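Local coordinates for protein LAO/AO transport system kinase (Escherichia coli, PDB 2P67) that belongs to the MeaB family of P-loop NTPase-fold proteins, built round a parallel beta sheet flanked by helices, at residues V87-V92 with I153-G158. Numbering follows the deposited sequence.
Sequences VAVIAV and IVETVG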
ATOM      1  N   VAL A  87     -10.597 -30.494   7.916  0.50 23.50           N
ATOM      2  CA  VAL A  87      -9.667 -29.381   7.681  0.50 22.72           C
ATOM      3  C   VAL A  87      -8.577 -29.726   6.660  0.50 22.12           C
ATOM      4  O   VAL A  87      -7.941 -30.786   6.737  0.50 21.87           O
ATOM      5  CB  VAL A  87      -9.050 -28.823   9.016  0.50 22.60           C
ATOM      6  CG1 VAL A  87      -8.217 -29.874   9.727  0.50 22.86           C
ATOM      7  CG2 VAL A  87      -8.229 -27.554   8.774  0.50 22.13           C
ATOM      8  N   ALA A  88      -8.382 -28.818   5.707  1.00 21.29           N
ATOM      9  CA  ALA A  88      -7.356 -28.944   4.672  1.00 20.85           C
ATOM     10  C   ALA A  88      -6.305 -27.877   4.952  1.00 21.81           C
ATOM     11  O   ALA A  88      -6.648 -26.761   5.397  1.00 21.20           O
ATOM     12  CB  ALA A  88      -7.955 -28.725   3.281  1.00 20.98           C
ATOM     13  N   VAL A  89      -5.045 -28.228   4.706  1.00 20.42           N
ATOM     14  CA  VAL A  89      -3.918 -27.299   4.884  1.00 21.42           C
ATOM     15  C   VAL A  89      -3.158 -27.166   3.554  1.00 21.67           C
ATOM     16  O   VAL A  89      -2.698 -28.175   2.989  1.00 21.96           O
ATOM     17  CB  VAL A  89      -2.979 -27.762   6.014  1.00 20.82           C
ATOM     18  CG1 VAL A  89      -1.794 -26.792   6.169  1.00 23.84           C
ATOM     19  CG2 VAL A  89      -3.735 -27.813   7.328  1.00 21.57           C
ATOM     20  N   ILE A  90      -3.074 -25.935   3.055  1.00 21.43           N
ATOM     21  CA  ILE A  90      -2.322 -25.621   1.849  1.00 21.32           C
ATOM     22  C   ILE A  90      -1.043 -24.922   2.314  1.00 22.21           C
ATOM     23  O   ILE A  90      -1.086 -23.792   2.796  1.00 21.54           O
ATOM     24  CB  ILE A  90      -3.134 -24.733   0.894  1.00 20.70           C
ATOM     25  CG1 ILE A  90      -4.512 -25.374   0.597  1.00 22.36           C
ATOM     26  CG2 ILE A  90      -2.323 -24.377  -0.345  1.00 21.73           C
ATOM     27  CD1 ILE A  90      -4.440 -26.779  -0.005  1.00 21.59           C
ATOM     28  N   ALA A  91       0.068 -25.635   2.182  1.00 22.66           N
ATOM     29  CA  ALA A  91       1.379 -25.220   2.691  1.00 24.34           C
ATOM     30  C   ALA A  91       2.222 -24.570   1.585  1.00 25.56           C
ATOM     31  O   ALA A  91       2.807 -25.250   0.736  1.00 25.25           O
ATOM     32  CB  ALA A  91       2.090 -26.432   3.325  1.00 23.84           C
ATOM     33  N   VAL A  92       2.244 -23.240   1.566  1.00 26.48           N
ATOM     34  CA  VAL A  92       2.844 -22.512   0.451  1.00 28.24           C
ATOM     35  C   VAL A  92       4.328 -22.269   0.709  1.00 30.52           C
ATOM     36  O   VAL A  92       4.725 -21.858   1.802  1.00 29.36           O
ATOM     37  CB  VAL A  92       2.103 -21.189   0.144  1.00 28.38           C
ATOM     38  CG1 VAL A  92       2.747 -20.473  -1.034  1.00 29.36           C
ATOM     39  CG2 VAL A  92       0.596 -21.451  -0.132  1.00 26.42           C
ATOM     40  N   ILE A 153      -6.947 -23.984   5.506  1.00 19.62           N
ATOM     41  CA  ILE A 153      -5.890 -23.132   6.051  1.00 19.51           C
ATOM     42  C   ILE A 153      -4.780 -23.003   5.034  1.00 19.78           C
ATOM     43  O   ILE A 153      -4.205 -24.017   4.607  1.00 20.25           O
ATOM     44  CB  ILE A 153      -5.301 -23.735   7.341  1.00 19.93           C
ATOM     45  CG1 ILE A 153      -6.404 -23.933   8.392  1.00 20.73           C
ATOM     46  CG2 ILE A 153      -4.183 -22.830   7.906  1.00 20.08           C
ATOM     47  CD1 ILE A 153      -5.921 -24.620   9.659  1.00 20.49           C
ATOM     48  N   VAL A 154      -4.487 -21.769   4.627  1.00 19.25           N
ATOM     49  CA  VAL A 154      -3.332 -21.534   3.787  0.50 19.45           C
ATOM     50  C   VAL A 154      -2.224 -20.994   4.692  1.00 20.07           C
ATOM     51  O   VAL A 154      -2.434 -20.053   5.477  1.00 19.27           O
ATOM     52  CB  VAL A 154      -3.658 -20.637   2.547  0.50 19.45           C
ATOM     53  CG1 VAL A 154      -4.100 -19.212   2.947  0.50 18.16           C
ATOM     54  CG2 VAL A 154      -2.479 -20.608   1.567  0.50 19.09           C
ATOM     55  N   GLU A 155      -1.055 -21.610   4.625  1.00 20.67           N
ATOM     56  CA  GLU A 155      -0.015 -21.194   5.557  1.00 22.37           C
ATOM     57  C   GLU A 155       1.329 -20.984   4.884  1.00 23.29           C
ATOM     58  O   GLU A 155       1.655 -21.658   3.922  1.00 22.12           O
ATOM     59  CB  GLU A 155       0.078 -22.160   6.743  1.00 23.44           C
ATOM     60  CG  GLU A 155       0.450 -23.580   6.367  1.00 24.62           C
ATOM     61  CD  GLU A 155       1.930 -23.835   6.493  1.00 29.67           C
ATOM     62  OE1 GLU A 155       2.326 -25.010   6.392  1.00 33.68           O
ATOM     63  OE2 GLU A 155       2.703 -22.881   6.713  1.00 29.46           O
ATOM     64  N   THR A 156       2.090 -20.012   5.376  1.00 24.27           N
ATOM     65  CA  THR A 156       3.432 -19.799   4.867  1.00 25.95           C
ATOM     66  C   THR A 156       4.239 -19.026   5.906  1.00 26.86           C
ATOM     67  O   THR A 156       3.701 -18.586   6.915  1.00 24.42           O
ATOM     68  CB  THR A 156       3.439 -19.106   3.469  1.00 26.24           C
ATOM     69  OG1 THR A 156       4.727 -19.256   2.836  1.00 28.38           O
ATOM     70  CG2 THR A 156       3.056 -17.619   3.566  1.00 27.61           C
ATOM     71  N   VAL A 157       5.533 -18.887   5.638  1.00 27.98           N
ATOM     72  CA  VAL A 157       6.417 -18.121   6.505  1.00 29.54           C
ATOM     73  C   VAL A 157       6.083 -16.643   6.378  1.00 30.22           C
ATOM     74  O   VAL A 157       5.805 -16.146   5.282  1.00 30.18           O
ATOM     75  CB  VAL A 157       7.906 -18.365   6.154  1.00 29.46           C
ATOM     76  CG1 VAL A 157       8.811 -17.568   7.074  1.00 30.42           C
ATOM     77  CG2 VAL A 157       8.239 -19.839   6.286  1.00 31.42           C
ATOM     78  N   GLY A 158       6.088 -15.953   7.515  1.00 31.56           N
ATOM     79  CA  GLY A 158       5.905 -14.521   7.546  1.00 33.12           C
ATOM     80  C   GLY A 158       7.268 -13.910   7.354  1.00 34.85           C
ATOM     81  O   GLY A 158       8.131 -13.983   8.252  1.00 34.90           O
TER
HETATM   82  O   HOH W   1       4.389 -23.311   4.062  1.00 41.79           O
HETATM   83  O   HOH W   2       6.345 -21.486   4.300  1.00 52.83           O
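Ile90 and Val92 on one strand alternate with Ile153 and Glu155 on the other in the backbone pairing that joins two neighbouring parallel strands of the P-loop NTPase sheet. Ile153 N gives its hydrogen to Ala88 O, and Ile153 O takes one from Ile90 N at 2.7 Å. The pattern repeats one step on, where Glu155 N reaches Ile90 O and Val92 N reaches Glu155 O (2.9 Å). All four bonds are nearly straight, and CA-H...O contacts from Val89 to Ile153 O and from Val154 to Ile90 O supplement them.

Beta-branched valines and isoleucines, well suited to extended backbone, supply most of the apolar packing on both faces. On the face carrying Ile153, its CD1 lies 3.8 Å from Val87 CG2, beside helix 69-82. On the other face Val92 CG2 meets Val154 CG2 at 3.6 Å; with CG1 anti to the backbone N (chi1 -179°), Val92 leaves CG2 beside its own N, turned to that neighbour. Helices 133-146 and 162-167 cover this face.

Polar side chains enter at the C-terminal end. Glu155 is bent at chi2 (95°), which lays its carboxylate over Ala91, OE1 standing 3.4 Å from Ala91 CB; the small methyl leaves room for it. Its CG packs on Val89 CG1, while OE2 forms a salt bridge with Lys69 of the probable Walker A motif. Thr156 OG1 donates to Val92 O at 2.8 Å, approaching from above the carbonyl plane. One water donates to Val92 O; a second lies within reach of both Val92 O and Glu155 O and may donate to either.

Chemically, the pairing passes from apolar packing to a hydrated polar end, where Val92 O takes the Thr156 hydroxyl and at least one water, and a buried carboxylate links strand 151-157 to Lys69 of the probable P-loop.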